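Local coordinates for outer surface protein (Borrelia burgdorferi, PDB 5IZT) that is of unknown molecular function but, as a plasmid-encoded, largely helical outer surface protein of the PFam54_60 family, probably acts at the spirochaete's cell surface, at residues I310-Q313 / D314-A318; N321-D324 / F325-L329; K333-L336 / N337-L340. All blocks are in the same frame, centred on the assembly; numbering follows the deposited sequence.

How the interactions relate
Along the chain the three contacts come in series within the predicted coiled-coil range: interaction 1 closes helix 280-316, interaction 2 opens helix 322-359, and interaction 3 lies further along that second helix. Interactions 1 and 2 have centres about 10 Å apart and touch across the hairpin: Phe-311 and Asn-312 pack on Phe-325, and Tyr-315 OH lies 3.2 Å from Ser-322 OG, a probable hydrogen bond. Interaction 3 is centred about 17 Å from interaction 2 and about 22 Å from interaction 1, the nearest atoms of interactions 1 and 3 being about 9 Å apart. The series therefore runs from an exposed hairpin end, about 30 Å from the chain's centre, into the partly buried bundle.

Interaction 1 (I310-Q313 / D314-A318); sequences IFNQ and DYLNA
Asp-314, Tyr-315 and Leu-316 each return a backbone N-H to the carbonyl four residues earlier, and the tight part of this contact is that backbone. Asp-314 N reaches Ile-310 O at 2.9 Å and nearly straight. The last such bond, Asn-317 N to Gln-313 O at 2.8 Å, is bent to 140°, as the chain begins to leave the helix. Close packing extends to the first side-chain atoms: Leu-316 CG sits 3.3 Å from Asn-312 O, because chi1 of -69° turns it back beside its own N.

Further out, the side chains meet more loosely. Gln-313, bent at chi2, brings NE2 to 3.8 Å from Leu-316 CD1 on the surface. The Asp-314 carboxylate lies alongside Ile-310 and comes near the plane of the Phe-311 ring at its edge, OD2 to CD1 measuring 4.2 Å; ring and carboxylate planes are 49° apart. Asp-314 OD1 also has a long, weak ion pair with Lys-319. On the inner side, Phe-311 and Tyr-315 face helix 322-359, where Phe-311 makes a cation-pi contact with Lys-328.

The end is set by Ala-318, whose phi is positive: its N bonds Tyr-315 O at 3.0 Å while Lys-319 N turns back to Asp-314 O, the pairing of a Schellman motif closing helix 280-316 ahead of the hairpin turn.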
loop_
_atom_site.group_PDB
_atom_site.type_symbol
_atom_site.label_atom_id
_atom_site.label_comp_id
_atom_site.label_asym_id
_atom_site.label_seq_id
_atom_site.Cartn_x
_atom_site.Cartn_y
_atom_site.Cartn_z
ATOM N N ILE A 310 -24.197 7.169 1.859
ATOM C CA ILE A 310 -24.981 7.340 3.085
ATOM C C ILE A 310 -25.318 8.811 3.306
ATOM O O ILE A 310 -26.479 9.178 3.552
ATOM C CB ILE A 310 -24.216 6.747 4.281
ATOM C CG1 ILE A 310 -24.180 5.226 4.180
ATOM C CG2 ILE A 310 -24.867 7.134 5.605
ATOM C CD1 ILE A 310 -23.154 4.613 5.118
ATOM N N PHE A 311 -24.311 9.680 3.215
ATOM C CA PHE A 311 -24.564 11.108 3.402
ATOM C C PHE A 311 -25.509 11.623 2.334
ATOM O O PHE A 311 -26.335 12.502 2.595
ATOM C CB PHE A 311 -23.245 11.883 3.352
ATOM C CG PHE A 311 -22.298 11.531 4.465
ATOM C CD1 PHE A 311 -22.782 11.149 5.708
ATOM C CD2 PHE A 311 -20.926 11.596 4.273
ATOM C CE1 PHE A 311 -21.916 10.831 6.734
ATOM C CE2 PHE A 311 -20.048 11.277 5.296
ATOM C CZ PHE A 311 -20.548 10.894 6.530
ATOM N N ASN A 312 -25.389 11.092 1.117
ATOM C CA ASN A 312 -26.272 11.498 0.028
ATOM C C ASN A 312 -27.728 11.202 0.368
ATOM O O ASN A 312 -28.611 12.044 0.157
ATOM C CB ASN A 312 -25.841 10.769 -1.252
ATOM C CG ASN A 312 -26.582 11.234 -2.473
ATOM O OD1 ASN A 312 -27.261 10.451 -3.139
ATOM N ND2 ASN A 312 -26.456 12.517 -2.782
ATOM N N GLN A 313 -28.002 10.015 0.918
ATOM C CA GLN A 313 -29.384 9.707 1.304
ATOM C C GLN A 313 -29.842 10.518 2.514
ATOM O O GLN A 313 -31.016 10.920 2.580
ATOM C CB GLN A 313 -29.511 8.213 1.561
ATOM C CG GLN A 313 -29.387 7.421 0.281
ATOM C CD GLN A 313 -30.496 7.706 -0.708
ATOM O OE1 GLN A 313 -31.637 7.982 -0.323
ATOM N NE2 GLN A 313 -30.173 7.627 -1.997
ATOM N N ASP A 314 -28.941 10.796 3.460
ATOM C CA ASP A 314 -29.259 11.732 4.537
ATOM C C ASP A 314 -29.657 13.090 3.972
ATOM O O ASP A 314 -30.623 13.719 4.430
ATOM C CB ASP A 314 -28.047 11.891 5.455
ATOM C CG ASP A 314 -27.805 10.682 6.305
ATOM O OD1 ASP A 314 -28.670 9.780 6.294
ATOM O OD2 ASP A 314 -26.741 10.634 6.966
ATOM N N TYR A 315 -28.905 13.569 2.982
ATOM C CA TYR A 315 -29.233 14.844 2.359
ATOM C C TYR A 315 -30.562 14.775 1.624
ATOM O O TYR A 315 -31.403 15.680 1.751
ATOM C CB TYR A 315 -28.105 15.244 1.414
ATOM C CG TYR A 315 -28.442 16.423 0.545
ATOM C CD1 TYR A 315 -28.570 17.704 1.086
ATOM C CD2 TYR A 315 -28.575 16.270 -0.828
ATOM C CE1 TYR A 315 -28.863 18.793 0.278
ATOM C CE2 TYR A 315 -28.855 17.353 -1.645
ATOM C CZ TYR A 315 -29.000 18.609 -1.090
ATOM O OH TYR A 315 -29.283 19.679 -1.919
ATOM N N LEU A 316 -30.786 13.694 0.880
ATOM C CA LEU A 316 -32.053 13.558 0.167
ATOM C C LEU A 316 -33.226 13.419 1.131
ATOM O O LEU A 316 -34.349 13.818 0.800
ATOM C CB LEU A 316 -31.984 12.354 -0.775
ATOM C CG LEU A 316 -31.053 12.505 -1.981
ATOM C CD1 LEU A 316 -31.088 11.257 -2.853
ATOM C CD2 LEU A 316 -31.432 13.731 -2.794
ATOM N N ASN A 317 -32.994 12.892 2.333
ATOM C CA ASN A 317 -34.062 12.770 3.318
ATOM C C ASN A 317 -34.199 14.002 4.197
ATOM O O ASN A 317 -34.940 13.960 5.187
ATOM C CB ASN A 317 -33.829 11.545 4.209
ATOM C CG ASN A 317 -34.073 10.246 3.485
ATOM O OD1 ASN A 317 -34.984 10.144 2.664
ATOM N ND2 ASN A 317 -33.270 9.238 3.792
ATOM N N ALA A 318 -33.520 15.095 3.855
ATOM C CA ALA A 318 -33.562 16.361 4.582
ATOM C C ALA A 318 -32.962 16.252 5.980
ATOM O O ALA A 318 -33.169 17.156 6.808
ATOM C CB ALA A 318 -34.987 16.932 4.662
#

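Interaction 2 (N321-D324 / F325-L329); sequences NSFD and FTMKL
The Phe-323 ring meets the methyl end of Met-327 obliquely, CE1 lying 3.6 Å from CE and CZ almost as near, while Asp-324 OD1 lies in the ring plane at its edge. The contact is made on the surface by a methionine whose chain runs out straight to SD and then bends at chi3 (-69°), swinging CE towards the ring. A second ring, Phe-325, is buried: one face carries Leu-329 CD1, 3.8 Å above the plane and displaced towards the rim, and the ring also meets Tyr-315 of the preceding helix with planes about 35° apart.

Asn-321 occupies the N-cap of helix 322-359, and its backbone N donates to Asp-324 OD2 at 3.0 Å with an angle of 173°, from above the carboxylate plane. This is the half of a capping box in which the side chain of the third helical residue takes up the N-H of the cap. A negative carboxylate here would also suit the positive end of the helix dipole.

Within the first turn, Ser-322 O is gripped twice by one residue: Thr-326 N and Thr-326 OG1, each at 2.8 Å, come from opposite faces of the carbonyl plane. The hydroxyl reaches back because OG1 stands beside its own N, CG2 being the branch anti to it; the side chain also packs on Leu-180 and Leu-183 of helix 179-197.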
loop_
_atom_site.group_PDB
_atom_site.type_symbol
_atom_site.label_atom_id
_atom_site.label_comp_id
_atom_site.label_asym_id
_atom_site.label_seq_id
_atom_site.Cartn_x
_atom_site.Cartn_y
_atom_site.Cartn_z
ATOM N N ASN A 321 -28.393 19.428 5.456
ATOM C CA ASN A 321 -28.629 20.376 4.377
ATOM C C ASN A 321 -27.407 20.430 3.454
ATOM O O ASN A 321 -26.424 19.706 3.637
ATOM C CB ASN A 321 -29.030 21.753 4.935
ATOM C CG ASN A 321 -27.922 22.425 5.725
ATOM O OD1 ASN A 321 -26.753 22.044 5.642
ATOM N ND2 ASN A 321 -28.290 23.436 6.500
ATOM N N SER A 322 -27.483 21.302 2.442
ATOM C CA SER A 322 -26.405 21.405 1.459
ATOM C C SER A 322 -25.079 21.751 2.120
ATOM O O SER A 322 -24.027 21.196 1.758
ATOM C CB SER A 322 -26.750 22.466 0.409
ATOM O OG SER A 322 -27.898 22.111 -0.325
ATOM N N PHE A 323 -25.102 22.685 3.075
ATOM C CA PHE A 323 -23.873 23.045 3.770
ATOM C C PHE A 323 -23.283 21.834 4.472
ATOM O O PHE A 323 -22.070 21.596 4.408
ATOM C CB PHE A 323 -24.130 24.172 4.789
ATOM C CG PHE A 323 -22.917 24.513 5.611
ATOM C CD1 PHE A 323 -22.656 23.846 6.811
ATOM C CD2 PHE A 323 -22.007 25.457 5.165
ATOM C CE1 PHE A 323 -21.517 24.134 7.558
ATOM C CE2 PHE A 323 -20.857 25.752 5.906
ATOM C CZ PHE A 323 -20.616 25.094 7.106
ATOM N N ASP A 324 -24.134 21.068 5.162
ATOM C CA ASP A 324 -23.664 19.918 5.933
ATOM C C ASP A 324 -23.063 18.867 5.017
ATOM O O ASP A 324 -22.012 18.289 5.319
ATOM C CB ASP A 324 -24.837 19.294 6.685
ATOM C CG ASP A 324 -25.505 20.250 7.642
ATOM O OD1 ASP A 324 -24.858 21.222 8.082
ATOM O OD2 ASP A 324 -26.705 20.045 7.918
ATOM N N PHE A 325 -23.727 18.608 3.890
ATOM C CA PHE A 325 -23.231 17.641 2.917
ATOM C C PHE A 325 -21.916 18.112 2.306
ATOM O O PHE A 325 -20.959 17.340 2.207
ATOM C CB PHE A 325 -24.306 17.413 1.844
ATOM C CG PHE A 325 -24.085 16.178 0.994
ATOM C CD1 PHE A 325 -23.107 15.243 1.325
ATOM C CD2 PHE A 325 -24.853 15.961 -0.136
ATOM C CE1 PHE A 325 -22.902 14.111 0.534
ATOM C CE2 PHE A 325 -24.661 14.833 -0.934
ATOM C CZ PHE A 325 -23.679 13.901 -0.602
ATOM N N THR A 326 -21.836 19.395 1.928
ATOM C CA THR A 326 -20.574 19.949 1.446
ATOM C C THR A 326 -19.442 19.740 2.451
ATOM O O THR A 326 -18.349 19.291 2.083
ATOM C CB THR A 326 -20.753 21.437 1.151
ATOM O OG1 THR A 326 -21.747 21.584 0.146
ATOM C CG2 THR A 326 -19.457 22.050 0.668
ATOM N N MET A 327 -19.685 20.065 3.728
ATOM C CA MET A 327 -18.647 19.879 4.744
ATOM C C MET A 327 -18.205 18.423 4.839
ATOM O O MET A 327 -17.012 18.130 4.974
ATOM C CB MET A 327 -19.156 20.368 6.104
ATOM C CG MET A 327 -18.263 19.986 7.294
ATOM S SD MET A 327 -18.808 20.729 8.856
ATOM C CE MET A 327 -18.440 22.451 8.524
ATOM N N LYS A 328 -19.144 17.486 4.774
ATOM C CA LYS A 328 -18.747 16.082 4.853
ATOM C C LYS A 328 -17.959 15.657 3.617
ATOM O O LYS A 328 -17.005 14.880 3.726
ATOM C CB LYS A 328 -19.980 15.199 5.062
ATOM C CG LYS A 328 -20.637 15.412 6.439
ATOM C CD LYS A 328 -21.873 14.545 6.634
ATOM C CE LYS A 328 -22.674 14.991 7.863
ATOM N NZ LYS A 328 -21.859 15.005 9.114
ATOM N N LEU A 329 -18.347 16.145 2.432
ATOM C CA LEU A 329 -17.606 15.805 1.213
ATOM C C LEU A 329 -16.200 16.401 1.226
ATOM O O LEU A 329 -15.238 15.756 0.780
ATOM C CB LEU A 329 -18.370 16.303 -0.019
ATOM C CG LEU A 329 -19.651 15.543 -0.371
ATOM C CD1 LEU A 329 -20.432 16.313 -1.450
ATOM C CD2 LEU A 329 -19.302 14.148 -0.863
#

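Interaction 3 (K333-L336 / N337-L340); sequences KSKL and NQIL
Leu-336 meets both Ile-339 and Leu-340 on the inward side of helix 322-359, where consecutive turns present apolar side chains to a multi-helix bundle, within a range predicted as coiled coil. The apolar contacts come first. Leu-336 CG approaches Leu-340 CD1 at 3.8 Å, and Leu-336 CD1 lies 4.0 Å from Ile-339 CD1; in both pairs the side chains slant across each other. With CG anti to the backbone N (chi1 175°), Leu-336 sends CD1 forward to Ile-339 and Leu-340, while CD2 turns back along the helix. Helices 179-197 and 280-316 cover this group: Leu-336 packs on Ala-190, Ile-191 and Leu-301, while Ile-339 and Leu-340 both touch Phe-297.

Backbone bonds of the i to i+4 kind run through the whole segment, and one of them joins the leucine pair. Asn-337 N donates to Lys-333 O at 2.9 Å, and Leu-340 N to Leu-336 O at 3.0 Å. Gln-338 N to Ser-334 O is more bent, at 146°.

Two polar side chains reach other helices. Lys-333, fully extended, carries NZ to a salt bridge with Glu-186 of helix 179-197, and Gln-338 NE2 is hydrogen-bonded to Ser-387 OG of helix 366-395.

A further set of close contacts brings carbon up to carbonyl oxygen. Ile-339 holds CG1 between its N and carbonyl carbon (chi1 67°), which puts CG1 3.2 Å from Leu-336 O and CG2 3.4 Å from Lys-335 O.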
loop_
_atom_site.group_PDB
_atom_site.type_symbol
_atom_site.label_atom_id
_atom_site.label_comp_id
_atom_site.label_asym_id
_atom_site.label_seq_id
_atom_site.Cartn_x
_atom_site.Cartn_y
_atom_site.Cartn_z
ATOM N N LYS A 333 -12.831 14.178 1.070
ATOM C CA LYS A 333 -11.777 14.476 0.098
ATOM C C LYS A 333 -10.440 14.736 0.788
ATOM O O LYS A 333 -9.383 14.331 0.282
ATOM C CB LYS A 333 -12.198 15.662 -0.772
ATOM C CG LYS A 333 -11.137 16.128 -1.764
ATOM C CD LYS A 333 -11.737 17.147 -2.716
ATOM C CE LYS A 333 -10.678 17.832 -3.571
ATOM N NZ LYS A 333 -11.263 19.015 -4.272
ATOM N N SER A 334 -10.454 15.416 1.938
ATOM C CA SER A 334 -9.213 15.587 2.689
ATOM C C SER A 334 -8.633 14.238 3.104
ATOM O O SER A 334 -7.408 14.030 3.049
ATOM C CB SER A 334 -9.462 16.466 3.913
ATOM O OG SER A 334 -8.314 16.517 4.733
ATOM N N LYS A 335 -9.500 13.312 3.530
ATOM C CA LYS A 335 -9.045 11.978 3.927
ATOM C C LYS A 335 -8.542 11.188 2.725
ATOM O O LYS A 335 -7.567 10.435 2.838
ATOM C CB LYS A 335 -10.175 11.218 4.626
ATOM C CG LYS A 335 -10.658 11.836 5.936
ATOM C CD LYS A 335 -9.538 12.015 6.944
ATOM C CE LYS A 335 -10.050 12.721 8.195
ATOM N NZ LYS A 335 -8.972 13.453 8.918
ATOM N N LEU A 336 -9.187 11.344 1.563
ATOM C CA LEU A 336 -8.667 10.717 0.350
ATOM C C LEU A 336 -7.275 11.247 0.017
ATOM O O LEU A 336 -6.365 10.466 -0.291
ATOM C CB LEU A 336 -9.625 10.936 -0.823
ATOM C CG LEU A 336 -9.101 10.408 -2.169
ATOM C CD1 LEU A 336 -8.830 8.898 -2.123
ATOM C CD2 LEU A 336 -10.026 10.734 -3.323
ATOM N N ASN A 337 -7.080 12.570 0.098
ATOM C CA ASN A 337 -5.767 13.149 -0.189
ATOM C C ASN A 337 -4.700 12.617 0.752
ATOM O O ASN A 337 -3.544 12.419 0.347
ATOM C CB ASN A 337 -5.823 14.669 -0.081
ATOM C CG ASN A 337 -6.497 15.303 -1.265
ATOM O OD1 ASN A 337 -6.597 14.698 -2.329
ATOM N ND2 ASN A 337 -6.959 16.524 -1.091
ATOM N N GLN A 338 -5.063 12.400 2.013
ATOM C CA GLN A 338 -4.110 11.910 2.995
ATOM C C GLN A 338 -3.686 10.476 2.699
ATOM O O GLN A 338 -2.495 10.161 2.780
ATOM C CB GLN A 338 -4.704 12.012 4.397
ATOM C CG GLN A 338 -3.852 11.304 5.438
ATOM C CD GLN A 338 -4.129 11.760 6.847
ATOM O OE1 GLN A 338 -5.002 12.597 7.085
ATOM N NE2 GLN A 338 -3.386 11.208 7.796
ATOM N N ILE A 339 -4.629 9.584 2.368
ATOM C CA ILE A 339 -4.225 8.205 2.090
ATOM C C ILE A 339 -3.433 8.140 0.791
ATOM O O ILE A 339 -2.483 7.358 0.668
ATOM C CB ILE A 339 -5.435 7.240 2.074
ATOM C CG1 ILE A 339 -6.379 7.508 0.905
ATOM C CG2 ILE A 339 -6.218 7.335 3.369
ATOM C CD1 ILE A 339 -7.513 6.453 0.767
ATOM N N LEU A 340 -3.790 8.970 -0.194
ATOM C CA LEU A 340 -3.004 9.011 -1.424
ATOM C C LEU A 340 -1.590 9.492 -1.151
ATOM O O LEU A 340 -0.616 8.956 -1.701
ATOM C CB LEU A 340 -3.677 9.923 -2.448
ATOM C CG LEU A 340 -4.889 9.305 -3.120
ATOM C CD1 LEU A 340 -5.661 10.404 -3.875
ATOM C CD2 LEU A 340 -4.394 8.216 -4.071
#